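Local coordinates for protein pullulanase (Klebsiella oxytoca, PDB 2YOC) that hydrolyses the alpha-1,6-glucosidic linkages of pullulan and related branched glucans as a secreted glycosyl hydrolase, at residues S1007-N1011 / G1042-A1048. Sequence-based numbering, arbitrary orientation.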
loop_
_atom_site.group_PDB
_atom_site.type_symbol
_atom_site.label_atom_id
_atom_site.label_comp_id
_atom_site.label_asym_id
_atom_site.label_seq_id
_atom_site.Cartn_x
_atom_site.Cartn_y
_atom_site.Cartn_z
ATOM N N SER B 1007 -6.164 -33.211 3.413
ATOM C CA SER B 1007 -7.336 -33.136 2.543
ATOM C C SER B 1007 -8.178 -31.909 2.958
ATOM O O SER B 1007 -8.192 -31.534 4.136
ATOM C CB SER B 1007 -8.138 -34.432 2.587
ATOM O OG SER B 1007 -9.370 -34.266 3.263
ATOM N N ARG B 1008 -8.839 -31.265 1.989
ATOM C CA ARG B 1008 -9.592 -30.044 2.262
ATOM C C ARG B 1008 -11.074 -30.108 2.001
ATOM O O ARG B 1008 -11.555 -31.065 1.390
ATOM C CB ARG B 1008 -8.957 -28.853 1.536
ATOM C CG ARG B 1008 -8.108 -27.976 2.437
ATOM C CD ARG B 1008 -6.749 -28.583 2.761
ATOM N NE ARG B 1008 -5.903 -27.643 3.492
ATOM C CZ ARG B 1008 -5.177 -26.689 2.918
ATOM N NH1 ARG B 1008 -5.203 -26.526 1.598
ATOM N NH2 ARG B 1008 -4.434 -25.873 3.662
ATOM N N THR B 1009 -11.814 -29.089 2.494
ATOM C CA THR B 1009 -13.268 -29.025 2.346
ATOM C C THR B 1009 -13.770 -27.728 1.676
ATOM O O THR B 1009 -13.187 -26.645 1.853
ATOM C CB THR B 1009 -13.970 -29.461 3.637
ATOM O OG1 THR B 1009 -13.251 -30.551 4.221
ATOM C CG2 THR B 1009 -15.382 -29.926 3.389
ATOM N N LEU B 1010 -14.828 -27.870 0.862
ATOM C CA LEU B 1010 -15.413 -26.784 0.091
ATOM C C LEU B 1010 -16.877 -26.631 0.381
ATOM O O LEU B 1010 -17.720 -27.337 -0.193
ATOM C CB LEU B 1010 -15.172 -26.989 -1.421
ATOM C CG LEU B 1010 -13.944 -26.319 -2.034
ATOM C CD1 LEU B 1010 -12.678 -27.056 -1.688
ATOM C CD2 LEU B 1010 -14.059 -26.277 -3.536
ATOM N N ASN B 1011 -17.178 -25.679 1.274
ATOM C CA ASN B 1011 -18.539 -25.335 1.694
ATOM C C ASN B 1011 -19.038 -24.073 0.977
ATOM O O ASN B 1011 -20.200 -23.671 1.145
ATOM C CB ASN B 1011 -18.633 -25.185 3.216
ATOM C CG ASN B 1011 -17.867 -26.197 4.050
ATOM O OD1 ASN B 1011 -17.540 -27.321 3.637
ATOM N ND2 ASN B 1011 -17.522 -25.771 5.244
ATOM N N GLY B 1042 -24.112 -30.129 -1.385
ATOM C CA GLY B 1042 -23.177 -29.258 -2.100
ATOM C C GLY B 1042 -21.788 -29.097 -1.499
ATOM O O GLY B 1042 -21.036 -28.206 -1.926
ATOM N N THR B 1043 -21.427 -29.942 -0.499
ATOM C CA THR B 1043 -20.109 -29.880 0.124
ATOM C C THR B 1043 -19.145 -30.772 -0.595
ATOM O O THR B 1043 -19.462 -31.927 -0.890
ATOM C CB THR B 1043 -20.132 -30.083 1.629
ATOM O OG1 THR B 1043 -21.089 -31.064 1.956
ATOM C CG2 THR B 1043 -20.432 -28.808 2.391
ATOM N N VAL B 1044 -17.965 -30.213 -0.911
ATOM C CA VAL B 1044 -16.916 -30.921 -1.632
ATOM C C VAL B 1044 -15.751 -31.247 -0.712
ATOM O O VAL B 1044 -15.243 -30.363 -0.014
ATOM C CB VAL B 1044 -16.452 -30.167 -2.904
ATOM C CG1 VAL B 1044 -15.600 -31.058 -3.804
ATOM C CG2 VAL B 1044 -17.642 -29.613 -3.682
ATOM N N THR B 1045 -15.337 -32.527 -0.706
ATOM C CA THR B 1045 -14.167 -32.976 0.041
ATOM C C THR B 1045 -13.117 -33.290 -1.000
ATOM O O THR B 1045 -13.331 -34.130 -1.883
ATOM C CB THR B 1045 -14.433 -34.174 0.953
ATOM O OG1 THR B 1045 -15.820 -34.278 1.252
ATOM C CG2 THR B 1045 -13.628 -34.102 2.228
ATOM N N LEU B 1046 -12.007 -32.559 -0.927
ATOM C CA LEU B 1046 -10.884 -32.698 -1.833
ATOM C C LEU B 1046 -9.715 -33.419 -1.179
ATOM O O LEU B 1046 -9.071 -32.843 -0.291
ATOM C CB LEU B 1046 -10.388 -31.323 -2.286
ATOM C CG LEU B 1046 -11.216 -30.509 -3.225
ATOM C CD1 LEU B 1046 -10.535 -29.193 -3.439
ATOM C CD2 LEU B 1046 -11.343 -31.182 -4.567
ATOM N N PRO B 1047 -9.348 -34.617 -1.686
ATOM C CA PRO B 1047 -8.148 -35.308 -1.176
ATOM C C PRO B 1047 -6.858 -34.493 -1.376
ATOM O O PRO B 1047 -6.853 -33.513 -2.126
ATOM C CB PRO B 1047 -8.101 -36.587 -2.025
ATOM C CG PRO B 1047 -9.480 -36.784 -2.486
ATOM C CD PRO B 1047 -9.999 -35.414 -2.738
ATOM N N ALA B 1048 -5.775 -34.883 -0.687
ATOM C CA ALA B 1048 -4.464 -34.239 -0.804
ATOM C C ALA B 1048 -3.905 -34.432 -2.204
ATOM O O ALA B 1048 -4.135 -35.482 -2.808
ATOM C CB ALA B 1048 -3.513 -34.845 0.194
#
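Leu-1010 and Val-1044 face each other as a hydrogen-bonded pair of two short antiparallel strands, 1008-1010 and 1044-1046, their CB atoms 3.7 Å apart. The backbone closes this pair twice: Leu-1010 N donates to Val-1044 O at 2.7 Å, and Val-1044 N returns a nearly straight bond (172°) to Leu-1010 O. A second such pair is joined the same way, Arg-1008 N to Leu-1046 O and Leu-1046 N to Arg-1008 O, both 2.8 Å. On this face Leu-1010 slants across Leu-1046 until their CD1 methyls meet at 3.5 Å. Both leucines and Val-1044 are buried, which suits branched aliphatic chains. Leu-975 and Val-977 of strand 975-981 pack against Leu-1010, and Val-1036 touches Val-1044 and Leu-1046. Arg-1008 starts on the same face but turns its long chain away from the other strand; its NH1 hydrogen-bonds to Ala-973 O and Asn-1002 OD1, while Glu-1006 OE2 makes a long, weak ion pair with NH2.

The other face carries Thr-1009 and Thr-1045, a non-hydrogen-bonded pair standing side by side; beta-branched threonines suit extended backbone and a more exposed face. Thr-1009 has CG2 anti to its N (OG1 chi1 -38°), which brings that methyl to 3.4 Å from Val-1044 O. Beyond the strand ends, Thr-1043 CG2 lies 3.5 Å from OD1 of Asn-1011, a polar, partly exposed residue packing on Thr-135 of the second subunit. Thr-1043 OG1 hydrogen-bonds to Asp-1041 OD1. Strand 1037-1038 extends the ribbon beyond 1044-1046. Backbone hydrogen bonds thus unite this small sheet, while its leucines lay it against strand 975-981 of a larger antiparallel sheet.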